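Local coordinates for lactaldehyde dehydrogenase (Methanocaldococcus jannaschii, PDB 3PQA), which oxidises lactaldehyde to lactate with NAD in the biosynthesis of coenzyme F420, working as a homotetramer, at residues 136-141 / 145-150; 95-100 / 428-433; 175-180 / 192-197. All coordinates share one frame; numbering follows the deposited sequence.

Interactions 1 and 3 both reach the sheet that holds strands 122-138, 160-165 and 194-196, each within a beta-alpha-beta unit. The two units share strand 160-165, and the interactions touch where S147 meets L176. Interaction 1 is buried and lies near the centre of the chain. It mixes apolar packing with a lysine whose charge is met inside the fold. The centre of interaction 3 lies farther out, about 20 Å from the centre of the chain, and the contact is purely apolar across its segments. Interaction 2 differs in kind: it joins a helix to a loop far along the chain through charges, a hydrogen bond and waters. Its D430 accepts a hydrogen bond from N145 of interaction 1.

Interaction 1: 136-141 / 145-150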
ATOM      1  N   ALA B 136      -4.858  26.222 -10.441  1.00 10.85           N
ATOM      2  CA  ALA B 136      -3.481  26.237  -9.944  1.00 11.11           C
ATOM      3  C   ALA B 136      -2.998  27.676  -9.846  1.00 11.22           C
ATOM      4  O   ALA B 136      -3.116  28.447 -10.796  1.00 11.60           O
ATOM      5  CB  ALA B 136      -2.580  25.437 -10.882  1.00 11.89           C
ATOM      6  N   ILE B 137      -2.484  28.054  -8.684  1.00 11.84           N
ATOM      7  CA  ILE B 137      -1.971  29.412  -8.495  1.00 12.45           C
ATOM      8  C   ILE B 137      -0.546  29.255  -7.982  1.00 11.85           C
ATOM      9  O   ILE B 137      -0.333  28.692  -6.910  1.00 11.85           O
ATOM     10  CB  ILE B 137      -2.888  30.242  -7.558  1.00 14.35           C
ATOM     11  CG1 ILE B 137      -4.313  30.340  -8.148  1.00 14.76           C
ATOM     12  CG2 ILE B 137      -2.288  31.627  -7.310  1.00 14.87           C
ATOM     13  CD1 ILE B 137      -5.336  31.007  -7.221  1.00 14.62           C
ATOM     14  N   THR B 138       0.415  29.717  -8.777  1.00 11.84           N
ATOM     15  CA  THR B 138       1.815  29.375  -8.564  1.00 12.42           C
ATOM     16  C   THR B 138       2.645  30.602  -8.211  1.00 12.49           C
ATOM     17  O   THR B 138       2.280  31.720  -8.572  1.00 12.54           O
ATOM     18  CB  THR B 138       2.409  28.675  -9.793  1.00 13.35           C
ATOM     19  OG1 THR B 138       2.167  29.468 -10.965  1.00 14.36           O
ATOM     20  CG2 THR B 138       1.764  27.288  -9.969  1.00 14.32           C
ATOM     21  N   PRO B 139       3.766  30.394  -7.498  1.00 12.92           N
ATOM     22  CA  PRO B 139       4.529  31.477  -6.913  1.00 13.01           C
ATOM     23  C   PRO B 139       5.673  31.946  -7.815  1.00 12.94           C
ATOM     24  O   PRO B 139       6.006  31.278  -8.790  1.00 13.67           O
ATOM     25  CB  PRO B 139       5.099  30.817  -5.654  1.00 13.06           C
ATOM     26  CG  PRO B 139       5.415  29.465  -6.102  1.00 13.40           C
ATOM     27  CD  PRO B 139       4.277  29.081  -7.037  1.00 12.99           C
ATOM     28  N   PHE B 140       6.279  33.077  -7.456  1.00 12.51           N
ATOM     29  CA  PHE B 140       7.342  33.676  -8.249  1.00 13.08           C
ATOM     30  C   PHE B 140       8.689  32.947  -8.093  1.00 12.89           C
ATOM     31  O   PHE B 140       9.565  33.095  -8.942  1.00 12.58           O
ATOM     32  CB  PHE B 140       7.518  35.165  -7.872  1.00 14.77           C
ATOM     33  CG  PHE B 140       8.263  35.380  -6.564  1.00 15.22           C
ATOM     34  CD1 PHE B 140       9.657  35.261  -6.507  1.00 15.00           C
ATOM     35  CD2 PHE B 140       7.572  35.666  -5.389  1.00 15.00           C
ATOM     36  CE1 PHE B 140      10.347  35.438  -5.313  1.00 15.25           C
ATOM     37  CE2 PHE B 140       8.258  35.857  -4.191  1.00 15.28           C
ATOM     38  CZ  PHE B 140       9.645  35.735  -4.150  1.00 15.09           C
ATOM     39  N   ASN B 141       8.857  32.181  -7.011  1.00 13.07           N
ATOM     40  CA  ASN B 141      10.211  31.778  -6.574  1.00 13.12           C
ATOM     41  C   ASN B 141      10.783  30.523  -7.237  1.00 13.24           C
ATOM     42  O   ASN B 141      11.970  30.481  -7.584  1.00 13.26           O
ATOM     43  CB  ASN B 141      10.319  31.716  -5.028  1.00 14.16           C
ATOM     44  CG  ASN B 141       9.363  30.708  -4.400  1.00 13.33           C
ATOM     45  OD1 ASN B 141       8.378  30.284  -5.013  1.00 14.31           O
ATOM     46  ND2 ASN B 141       9.669  30.301  -3.163  1.00 14.28           N
ATOM     47  N   ASN B 145       9.339  24.683 -11.566  1.00 13.69           N
ATOM     48  CA  ASN B 145       9.082  23.413 -10.862  1.00 14.20           C
ATOM     49  C   ASN B 145       7.811  23.413 -10.001  1.00 12.55           C
ATOM     50  O   ASN B 145       7.130  22.393  -9.917  1.00 12.07           O
ATOM     51  CB  ASN B 145      10.303  22.906 -10.070  1.00 15.86           C
ATOM     52  CG  ASN B 145      10.190  21.415  -9.699  1.00 15.95           C
ATOM     53  OD1 ASN B 145       9.714  20.589 -10.494  1.00 15.95           O
ATOM     54  ND2 ASN B 145      10.624  21.072  -8.499  1.00 15.99           N
ATOM     55  N   LEU B 146       7.477  24.538  -9.369  1.00 12.42           N
ATOM     56  CA  LEU B 146       6.258  24.561  -8.566  1.00 13.56           C
ATOM     57  C   LEU B 146       4.993  24.582  -9.434  1.00 13.06           C
ATOM     58  O   LEU B 146       3.946  24.125  -8.990  1.00 13.80           O
ATOM     59  CB  LEU B 146       6.261  25.672  -7.513  1.00 15.98           C
ATOM     60  CG  LEU B 146       7.292  25.492  -6.391  1.00 16.00           C
ATOM     61  CD1 LEU B 146       7.237  26.650  -5.395  1.00 16.35           C
ATOM     62  CD2 LEU B 146       7.119  24.159  -5.657  1.00 16.30           C
ATOM     63  N   SER B 147       5.099  25.111 -10.658  1.00 12.39           N
ATOM     64  CA  SER B 147       4.050  24.904 -11.676  1.00 11.98           C
ATOM     65  C   SER B 147       3.972  23.428 -12.084  1.00 11.55           C
ATOM     66  O   SER B 147       2.871  22.868 -12.186  1.00 11.92           O
ATOM     67  CB  SER B 147       4.266  25.804 -12.898  1.00 12.75           C
ATOM     68  OG  SER B 147       4.062  27.176 -12.551  1.00 13.71           O
ATOM     69  N   ALA B 148       5.135  22.796 -12.287  1.00 10.56           N
ATOM     70  CA  ALA B 148       5.185  21.390 -12.680  1.00  9.81           C
ATOM     71  C   ALA B 148       4.521  20.510 -11.605  1.00  9.05           C
ATOM     72  O   ALA B 148       3.825  19.544 -11.917  1.00  9.28           O
ATOM     73  CB  ALA B 148       6.631  20.937 -12.956  1.00 11.22           C
ATOM     74  N   HIS B 149       4.727  20.869 -10.346  1.00  8.92           N
ATOM     75  CA  HIS B 149       4.148  20.107  -9.226  1.00  9.22           C
ATOM     76  C   HIS B 149       2.633  20.207  -9.130  1.00  9.35           C
ATOM     77  O   HIS B 149       2.022  19.440  -8.385  1.00  9.46           O
ATOM     78  CB  HIS B 149       4.802  20.499  -7.900  1.00 12.03           C
ATOM     79  CG  HIS B 149       6.017  19.690  -7.584  1.00 12.70           C
ATOM     80  ND1 HIS B 149       5.949  18.352  -7.271  1.00 12.52           N
ATOM     81  CD2 HIS B 149       7.328  20.025  -7.548  1.00 12.50           C
ATOM     82  CE1 HIS B 149       7.170  17.899  -7.040  1.00 12.73           C
ATOM     83  NE2 HIS B 149       8.024  18.893  -7.197  1.00 12.79           N
ATOM     84  N   LYS B 150       2.023  21.145  -9.866  1.00 10.02           N
ATOM     85  CA  LYS B 150       0.566  21.214  -9.945  1.00 11.68           C
ATOM     86  C   LYS B 150       0.029  20.722 -11.290  1.00  9.90           C
ATOM     87  O   LYS B 150      -0.945  19.963 -11.337  1.00 10.78           O
ATOM     88  CB  LYS B 150       0.066  22.637  -9.688  1.00 16.11           C
ATOM     89  CG  LYS B 150       0.464  23.203  -8.323  1.00 17.46           C
ATOM     90  CD  LYS B 150      -0.220  24.537  -8.045  1.00 17.65           C
ATOM     91  CE  LYS B 150       0.424  25.250  -6.832  1.00 17.92           C
ATOM     92  NZ  LYS B 150       0.259  24.464  -5.566  1.00 18.08           N
TER
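L146 lays its CB and CD1 against the ring of P139, the two side chains crossing at about a right angle. CD1 comes to 3.4 Å from P139 CG, which is tight for two carbons. The same methyl lies 3.8 Å from N141 OD1. With an alanine at P139 the ring would be gone, and L146 CD1 would probably lose its close carbon partner, opening a gap beside it. S147 follows, and its OG sits 3.5 Å from T138 CG2. The serine hydroxyl hydrogen-bonds to P143 O, while T138 OG1 is hydrogen-bonded to H163 NE2. K150 then reaches across the strand. Its CD packs 3.8 Å from A136 CB and also touches T138 CG2. Its CE lies 3.5 Å from I137 O. The chain bends at its last torsion (chi4 -63°). This turn carries NZ to a salt bridge with E445 and hydrogen bonds with S218 and T220, so the buried amine is well satisfied. The contact is the strand-to-helix step of a beta-alpha-beta unit, close to G221 of the NAD site inferred by similarity. Strand 122-138 runs between the parallel strands 160-165 and 216-220, and helix 145-156 packs between it and helix 88-111.

Interaction 2: 95-100 / 428-433; sequences VERSIG and RQDNMP
A salt-bridge network of R97, R428 and D430 joins helix 88-111 to the loop before strand 441-442. R97 makes the one direct hydrogen bond between the segments: NH1 donates to R428 O at 2.9 Å, with an N-H...O angle of 145°. The oxygen lies near the guanidinium edge but tilted from its plane. The R97 chain bends at chi2 (-95°) and again at chi3, which folds it over the D430 carboxylate. D430 CG covers one face of the R97 guanidinium, and the two planes stand 49° apart. R97 NH1 is 3.7 Å from D430 OD1, a long pairing of charges to which no N-H points. D430 OD1 also lies over a face of the R428 guanidinium, 3.6 Å from R428 NE, again by charge alone. The carboxylate thus lies close to two arginines, whose charges probably favour its ionised form.

D430 is the second residue of a type I beta turn from Q429 to M432, closed by the bond from M432 N to Q429 O (3.0 Å). The turn brings the carboxylate to the helix. D430 OD2 packs 3.6 Å from R97 CB and accepts a hydrogen bond from N145. Water 1 donates to D430 OD2 (3.0 Å) and to R97 O. Water 2 donates to R428 O and accepts from R97 NH2 in the guanidinium plane. At the start of the turn, the Q429 side chain hydrogen-bonds to S119 and P118 of a second subunit. The R428 side chain comes within about 6 Å of that of E241, an active-site residue by similarity.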
ATOM      1  N   VAL B  95      15.277  23.763 -13.367  1.00 11.94           N
ATOM      2  CA  VAL B  95      14.850  23.210 -14.660  1.00 12.05           C
ATOM      3  C   VAL B  95      14.968  21.680 -14.669  1.00 11.46           C
ATOM      4  O   VAL B  95      14.039  20.988 -15.106  1.00 11.87           O
ATOM      5  CB  VAL B  95      15.600  23.804 -15.877  1.00 13.23           C
ATOM      6  CG1 VAL B  95      15.075  23.165 -17.155  1.00 14.23           C
ATOM      7  CG2 VAL B  95      15.431  25.322 -15.954  1.00 14.29           C
ATOM      8  N   GLU B  96      16.098  21.167 -14.176  1.00 12.35           N
ATOM      9  CA  GLU B  96      16.317  19.719 -14.081  1.00 13.66           C
ATOM     10  C   GLU B  96      15.246  19.035 -13.203  1.00 13.13           C
ATOM     11  O   GLU B  96      14.715  17.970 -13.573  1.00 13.66           O
ATOM     12  CB  GLU B  96      17.737  19.425 -13.580  1.00 18.95           C
ATOM     13  CG  GLU B  96      18.189  17.978 -13.757  1.00 22.59           C
ATOM     14  CD  GLU B  96      18.384  17.571 -15.219  1.00 20.10           C
ATOM     15  OE1 GLU B  96      18.723  18.436 -16.061  1.00 22.78           O
ATOM     16  OE2 GLU B  96      18.223  16.366 -15.526  1.00 22.91           O
ATOM     17  N   ARG B  97      14.892  19.653 -12.074  1.00 12.01           N
ATOM     18  CA  ARG B  97      13.820  19.124 -11.223  1.00 13.07           C
ATOM     19  C   ARG B  97      12.484  19.042 -11.968  1.00 11.00           C
ATOM     20  O   ARG B  97      11.745  18.058 -11.833  1.00 11.59           O
ATOM     21  CB  ARG B  97      13.616  19.982  -9.979  1.00 21.01           C
ATOM     22  CG  ARG B  97      14.871  20.374  -9.279  1.00 25.05           C
ATOM     23  CD  ARG B  97      15.198  19.453  -8.183  1.00 23.93           C
ATOM     24  NE  ARG B  97      14.496  19.824  -6.959  1.00 26.49           N
ATOM     25  CZ  ARG B  97      14.833  19.374  -5.752  1.00 25.13           C
ATOM     26  NH1 ARG B  97      14.135  19.738  -4.690  1.00 27.17           N
ATOM     27  NH2 ARG B  97      15.879  18.563  -5.609  1.00 27.15           N
ATOM     28  N   SER B  98      12.158  20.100 -12.719  1.00 10.53           N
ATOM     29  CA  SER B  98      10.888  20.151 -13.446  1.00 10.98           C
ATOM     30  C   SER B  98      10.758  19.025 -14.465  1.00 10.86           C
ATOM     31  O   SER B  98       9.664  18.488 -14.640  1.00 11.35           O
ATOM     32  CB  SER B  98      10.660  21.540 -14.075  1.00 12.75           C
ATOM     33  OG  SER B  98      11.420  21.714 -15.257  1.00 16.33           O
ATOM     34  N   ILE B  99      11.875  18.661 -15.106  1.00 11.68           N
ATOM     35  CA  ILE B  99      11.894  17.523 -16.045  1.00 12.53           C
ATOM     36  C   ILE B  99      11.497  16.269 -15.272  1.00 11.23           C
ATOM     37  O   ILE B  99      10.621  15.502 -15.714  1.00 12.05           O
ATOM     38  CB  ILE B  99      13.286  17.330 -16.697  1.00 14.11           C
ATOM     39  CG1 ILE B  99      13.656  18.571 -17.520  1.00 14.16           C
ATOM     40  CG2 ILE B  99      13.297  16.111 -17.591  1.00 14.21           C
ATOM     41  CD1 ILE B  99      15.152  18.692 -17.816  1.00 14.44           C
ATOM     42  N   GLY B 100      12.128  16.088 -14.113  1.00 10.56           N
ATOM     43  CA  GLY B 100      11.836  14.947 -13.241  1.00 11.08           C
ATOM     44  C   GLY B 100      10.381  14.871 -12.783  1.00 11.05           C
ATOM     45  O   GLY B 100       9.793  13.788 -12.728  1.00 11.82           O
ATOM     46  N   ARG B 428      14.248  19.242   0.377  1.00 14.23           N
ATOM     47  CA  ARG B 428      13.046  18.598  -0.150  1.00 14.69           C
ATOM     48  C   ARG B 428      13.426  17.648  -1.277  1.00 14.62           C
ATOM     49  O   ARG B 428      13.941  18.084  -2.306  1.00 15.50           O
ATOM     50  CB  ARG B 428      12.034  19.625  -0.675  1.00 16.38           C
ATOM     51  CG  ARG B 428      10.806  18.968  -1.301  1.00 17.49           C
ATOM     52  CD  ARG B 428      10.066  19.922  -2.199  1.00 17.19           C
ATOM     53  NE  ARG B 428       8.847  19.295  -2.731  1.00 17.87           N
ATOM     54  CZ  ARG B 428       7.891  19.931  -3.401  1.00 17.56           C
ATOM     55  NH1 ARG B 428       7.971  21.249  -3.644  1.00 18.00           N
ATOM     56  NH2 ARG B 428       6.829  19.246  -3.814  1.00 18.02           N
ATOM     57  N   GLN B 429      13.190  16.354  -1.086  1.00 13.82           N
ATOM     58  CA  GLN B 429      13.381  15.397  -2.179  1.00 13.25           C
ATOM     59  C   GLN B 429      12.074  15.429  -2.939  1.00 12.82           C
ATOM     60  O   GLN B 429      11.007  15.293  -2.330  1.00 13.01           O
ATOM     61  CB  GLN B 429      13.687  14.000  -1.638  1.00 14.58           C
ATOM     62  CG  GLN B 429      14.059  12.987  -2.719  1.00 15.03           C
ATOM     63  CD  GLN B 429      14.682  11.762  -2.111  1.00 14.90           C
ATOM     64  OE1 GLN B 429      15.791  11.822  -1.584  1.00 15.12           O
ATOM     65  NE2 GLN B 429      13.956  10.648  -2.142  1.00 15.11           N
ATOM     66  N   ASP B 430      12.123  15.637  -4.257  1.00 13.12           N
ATOM     67  CA  ASP B 430      10.862  15.933  -4.973  1.00 14.33           C
ATOM     68  C   ASP B 430       9.813  14.823  -4.856  1.00 12.26           C
ATOM     69  O   ASP B 430       8.614  15.102  -4.924  1.00 12.48           O
ATOM     70  CB  ASP B 430      11.090  16.351  -6.446  1.00 17.32           C
ATOM     71  CG  ASP B 430      11.043  17.889  -6.663  1.00 17.80           C
ATOM     72  OD1 ASP B 430      10.788  18.672  -5.734  1.00 17.80           O
ATOM     73  OD2 ASP B 430      11.241  18.324  -7.805  1.00 17.91           O
ATOM     74  N   ASN B 431      10.244  13.577  -4.678  1.00 11.80           N
ATOM     75  CA  ASN B 431       9.282  12.452  -4.562  1.00 11.81           C
ATOM     76  C   ASN B 431       8.732  12.170  -3.152  1.00 10.95           C
ATOM     77  O   ASN B 431       7.997  11.194  -2.955  1.00 10.76           O
ATOM     78  CB  ASN B 431       9.835  11.156  -5.188  1.00 13.26           C
ATOM     79  CG  ASN B 431      10.889  10.491  -4.328  1.00 13.13           C
ATOM     80  OD1 ASN B 431      11.492  11.124  -3.477  1.00 13.40           O
ATOM     81  ND2 ASN B 431      11.140   9.201  -4.580  1.00 13.56           N
ATOM     82  N   MET B 432       9.061  13.037  -2.184  1.00 10.77           N
ATOM     83  CA  MET B 432       8.574  12.852  -0.806  1.00  9.84           C
ATOM     84  C   MET B 432       7.268  13.629  -0.596  1.00 10.59           C
ATOM     85  O   MET B 432       7.058  14.625  -1.278  1.00 11.54           O
ATOM     86  CB  MET B 432       9.657  13.292   0.206  1.00  7.82           C
ATOM     87  CG  MET B 432       9.717  14.792   0.516  1.00  8.91           C
ATOM     88  SD  MET B 432      11.122  15.208   1.638  1.00  6.10           S
ATOM     89  CE  MET B 432      10.495  16.801   2.229  1.00  8.57           C
ATOM     90  N   PRO B 433       6.394  13.173   0.330  1.00 10.87           N
ATOM     91  CA  PRO B 433       5.211  14.021   0.587  1.00 10.99           C
ATOM     92  C   PRO B 433       5.685  15.301   1.246  1.00 11.39           C
ATOM     93  O   PRO B 433       6.523  15.256   2.146  1.00 12.60           O
ATOM     94  CB  PRO B 433       4.348  13.176   1.534  1.00 11.44           C
ATOM     95  CG  PRO B 433       5.294  12.196   2.170  1.00 12.00           C
ATOM     96  CD  PRO B 433       6.395  11.947   1.148  1.00 11.43           C
TER
HETATM   97  O   HOH W   1      12.253  16.267  -9.685  1.00 28.29           O
HETATM   98  O   HOH W   2      16.887  16.988  -2.922  1.00 36.50           O

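Interaction 3: 175-180 / 192-197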
ATOM      1  N   GLU B 175       6.491  30.303 -21.187  1.00 12.17           N
ATOM      2  CA  GLU B 175       7.255  29.317 -21.947  1.00 13.35           C
ATOM      3  C   GLU B 175       6.755  27.891 -21.731  1.00 12.70           C
ATOM      4  O   GLU B 175       6.666  27.113 -22.684  1.00 12.11           O
ATOM      5  CB  GLU B 175       8.747  29.415 -21.656  1.00 17.08           C
ATOM      6  CG  GLU B 175       9.431  30.664 -22.278  1.00 18.85           C
ATOM      7  CD  GLU B 175       9.002  30.931 -23.715  1.00 17.97           C
ATOM      8  OE1 GLU B 175       9.241  30.079 -24.602  1.00 19.00           O
ATOM      9  OE2 GLU B 175       8.396  31.998 -23.955  1.00 18.98           O
ATOM     10  N   LEU B 176       6.433  27.559 -20.479  1.00 12.49           N
ATOM     11  CA  LEU B 176       5.903  26.223 -20.173  1.00 12.16           C
ATOM     12  C   LEU B 176       4.551  26.012 -20.853  1.00 11.92           C
ATOM     13  O   LEU B 176       4.268  24.915 -21.341  1.00 12.45           O
ATOM     14  CB  LEU B 176       5.804  25.999 -18.659  1.00 13.48           C
ATOM     15  CG  LEU B 176       5.222  24.657 -18.187  1.00 13.36           C
ATOM     16  CD1 LEU B 176       6.093  23.485 -18.649  1.00 13.58           C
ATOM     17  CD2 LEU B 176       5.071  24.655 -16.668  1.00 13.60           C
ATOM     18  N   ALA B 177       3.723  27.059 -20.887  1.00 11.75           N
ATOM     19  CA  ALA B 177       2.401  27.000 -21.518  1.00 12.12           C
ATOM     20  C   ALA B 177       2.500  26.680 -23.017  1.00 12.34           C
ATOM     21  O   ALA B 177       1.737  25.851 -23.531  1.00 12.18           O
ATOM     22  CB  ALA B 177       1.632  28.302 -21.289  1.00 12.68           C
ATOM     23  N   LYS B 178       3.441  27.338 -23.703  1.00 13.05           N
ATOM     24  CA  LYS B 178       3.754  27.023 -25.100  1.00 14.33           C
ATOM     25  C   LYS B 178       4.174  25.553 -25.258  1.00 13.02           C
ATOM     26  O   LYS B 178       3.710  24.865 -26.172  1.00 13.09           O
ATOM     27  CB  LYS B 178       4.860  27.943 -25.621  1.00 18.55           C
ATOM     28  CG  LYS B 178       4.448  29.398 -25.756  1.00 18.89           C
ATOM     29  CD  LYS B 178       5.662  30.229 -26.139  1.00 19.81           C
ATOM     30  CE  LYS B 178       5.348  31.711 -26.165  1.00 19.26           C
ATOM     31  NZ  LYS B 178       6.606  32.473 -26.404  1.00 20.34           N
ATOM     32  N   ILE B 179       5.043  25.086 -24.357  1.00 12.74           N
ATOM     33  CA  ILE B 179       5.470  23.676 -24.326  1.00 13.68           C
ATOM     34  C   ILE B 179       4.285  22.709 -24.145  1.00 13.49           C
ATOM     35  O   ILE B 179       4.181  21.704 -24.863  1.00 13.27           O
ATOM     36  CB  ILE B 179       6.557  23.439 -23.237  1.00 15.60           C
ATOM     37  CG1 ILE B 179       7.913  23.961 -23.724  1.00 16.36           C
ATOM     38  CG2 ILE B 179       6.653  21.954 -22.838  1.00 16.38           C
ATOM     39  CD1 ILE B 179       8.979  24.041 -22.640  1.00 16.20           C
ATOM     40  N   ILE B 180       3.393  23.025 -23.205  1.00 13.96           N
ATOM     41  CA  ILE B 180       2.175  22.227 -22.984  1.00 14.84           C
ATOM     42  C   ILE B 180       1.298  22.248 -24.239  1.00 14.80           C
ATOM     43  O   ILE B 180       0.837  21.198 -24.693  1.00 14.72           O
ATOM     44  CB  ILE B 180       1.373  22.723 -21.742  1.00 16.06           C
ATOM     45  CG1 ILE B 180       2.175  22.450 -20.466  1.00 16.13           C
ATOM     46  CG2 ILE B 180      -0.021  22.049 -21.667  1.00 16.07           C
ATOM     47  CD1 ILE B 180       1.762  23.251 -19.252  1.00 16.16           C
ATOM     48  N   GLY B 192      -7.779  23.880 -25.065  1.00 13.92           N
ATOM     49  CA  GLY B 192      -8.615  24.363 -23.964  1.00 13.20           C
ATOM     50  C   GLY B 192      -8.559  23.586 -22.656  1.00 11.88           C
ATOM     51  O   GLY B 192      -9.117  24.029 -21.654  1.00 12.40           O
ATOM     52  N   VAL B 193      -7.888  22.437 -22.664  1.00 11.62           N
ATOM     53  CA  VAL B 193      -7.712  21.649 -21.436  1.00 11.62           C
ATOM     54  C   VAL B 193      -6.720  22.278 -20.440  1.00 11.17           C
ATOM     55  O   VAL B 193      -6.782  21.996 -19.240  1.00 11.15           O
ATOM     56  CB  VAL B 193      -7.325  20.162 -21.709  1.00 12.24           C
ATOM     57  CG1 VAL B 193      -8.320  19.490 -22.656  1.00 12.65           C
ATOM     58  CG2 VAL B 193      -5.897  20.051 -22.218  1.00 12.75           C
ATOM     59  N   TYR B 194      -5.813  23.115 -20.947  1.00 11.38           N
ATOM     60  CA  TYR B 194      -4.874  23.861 -20.109  1.00 12.29           C
ATOM     61  C   TYR B 194      -4.889  25.338 -20.489  1.00 12.81           C
ATOM     62  O   TYR B 194      -4.737  25.682 -21.668  1.00 13.64           O
ATOM     63  CB  TYR B 194      -3.451  23.298 -20.206  1.00 13.64           C
ATOM     64  CG  TYR B 194      -2.461  24.218 -19.519  1.00 13.93           C
ATOM     65  CD1 TYR B 194      -2.259  24.147 -18.140  1.00 13.79           C
ATOM     66  CD2 TYR B 194      -1.785  25.210 -20.244  1.00 13.79           C
ATOM     67  CE1 TYR B 194      -1.381  25.021 -17.502  1.00 14.02           C
ATOM     68  CE2 TYR B 194      -0.911  26.089 -19.623  1.00 13.98           C
ATOM     69  CZ  TYR B 194      -0.711  25.999 -18.257  1.00 13.89           C
ATOM     70  OH  TYR B 194       0.155  26.873 -17.635  1.00 14.02           O
ATOM     71  N   ASN B 195      -5.052  26.199 -19.487  1.00 13.14           N
ATOM     72  CA  ASN B 195      -5.223  27.627 -19.722  1.00 13.50           C
ATOM     73  C   ASN B 195      -4.353  28.473 -18.790  1.00 12.84           C
ATOM     74  O   ASN B 195      -4.602  28.532 -17.590  1.00 13.10           O
ATOM     75  CB  ASN B 195      -6.692  28.024 -19.541  1.00 15.41           C
ATOM     76  CG  ASN B 195      -7.657  27.131 -20.331  1.00 15.10           C
ATOM     77  OD1 ASN B 195      -8.004  27.445 -21.469  1.00 15.75           O
ATOM     78  ND2 ASN B 195      -8.090  26.015 -19.728  1.00 15.65           N
ATOM     79  N   LEU B 196      -3.349  29.143 -19.352  1.00 13.08           N
ATOM     80  CA  LEU B 196      -2.538  30.071 -18.573  1.00 13.78           C
ATOM     81  C   LEU B 196      -3.210  31.438 -18.572  1.00 13.91           C
ATOM     82  O   LEU B 196      -3.472  32.014 -19.635  1.00 14.57           O
ATOM     83  CB  LEU B 196      -1.114  30.155 -19.128  1.00 14.79           C
ATOM     84  CG  LEU B 196      -0.095  30.929 -18.281  1.00 15.22           C
ATOM     85  CD1 LEU B 196       0.397  30.159 -17.032  1.00 14.91           C
ATOM     86  CD2 LEU B 196       1.089  31.340 -19.153  1.00 14.93           C
ATOM     87  N   LEU B 197      -3.511  31.929 -17.375  1.00 13.87           N
ATOM     88  CA  LEU B 197      -4.229  33.188 -17.187  1.00 13.77           C
ATOM     89  C   LEU B 197      -3.344  34.197 -16.437  1.00 13.04           C
ATOM     90  O   LEU B 197      -3.188  34.127 -15.201  1.00 13.26           O
ATOM     91  CB  LEU B 197      -5.547  32.950 -16.435  1.00 14.82           C
ATOM     92  CG  LEU B 197      -6.505  31.865 -16.938  1.00 15.00           C
ATOM     93  CD1 LEU B 197      -7.794  31.898 -16.132  1.00 14.99           C
ATOM     94  CD2 LEU B 197      -6.790  32.036 -18.441  1.00 14.97           C
TER
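N195 ND2 is held by two carbonyls, on the strand whose Y194 and L196 turn to the helix carrying A177 and I180. It donates to G192 O at 3.0 Å, from above the carbonyl plane, and also to I161 O of strand 160-165. N195 itself points away from the helix.

The contact with the helix is apolar and centres on the Y194 ring. I180 CD1 stands over one face, 3.9 Å from the ring centroid and 11° off the normal, a CH-pi contact. I180 CG2 reaches the inner end of the same ring, 3.9 Å from Y194 CG. The two side chains cross at about a right angle. A177 meets the ring differently: its CB lies at the edge, near the ring plane, 3.8 Å from Y194 CE2. That methyl also touches L196 CD2 at 3.8 Å, so it is wedged between the tyrosine edge and the leucine. Y194 CG is anti to the backbone N (chi1 171°), which extends the ring from the strand toward the helix. Its OH hydrogen-bonds to H163 of the neighbouring strand, which should help to fix the ring.

Away from the strand, K178 NZ and E175 OE2 form a salt bridge of 3.1 Å along one side of the helix. I151 of helix 145-156 packs against both I180 and Y194. Helix 171-186 runs nearly antiparallel to strand 194-196, the axes of 175-180 and 194-196 approaching to 9.2 Å. Strands 160-165 and 194-196 are parallel, and the helix between them makes this a beta-alpha-beta crossover of the Rossmann-like NAD-binding domain of aldehyde dehydrogenases.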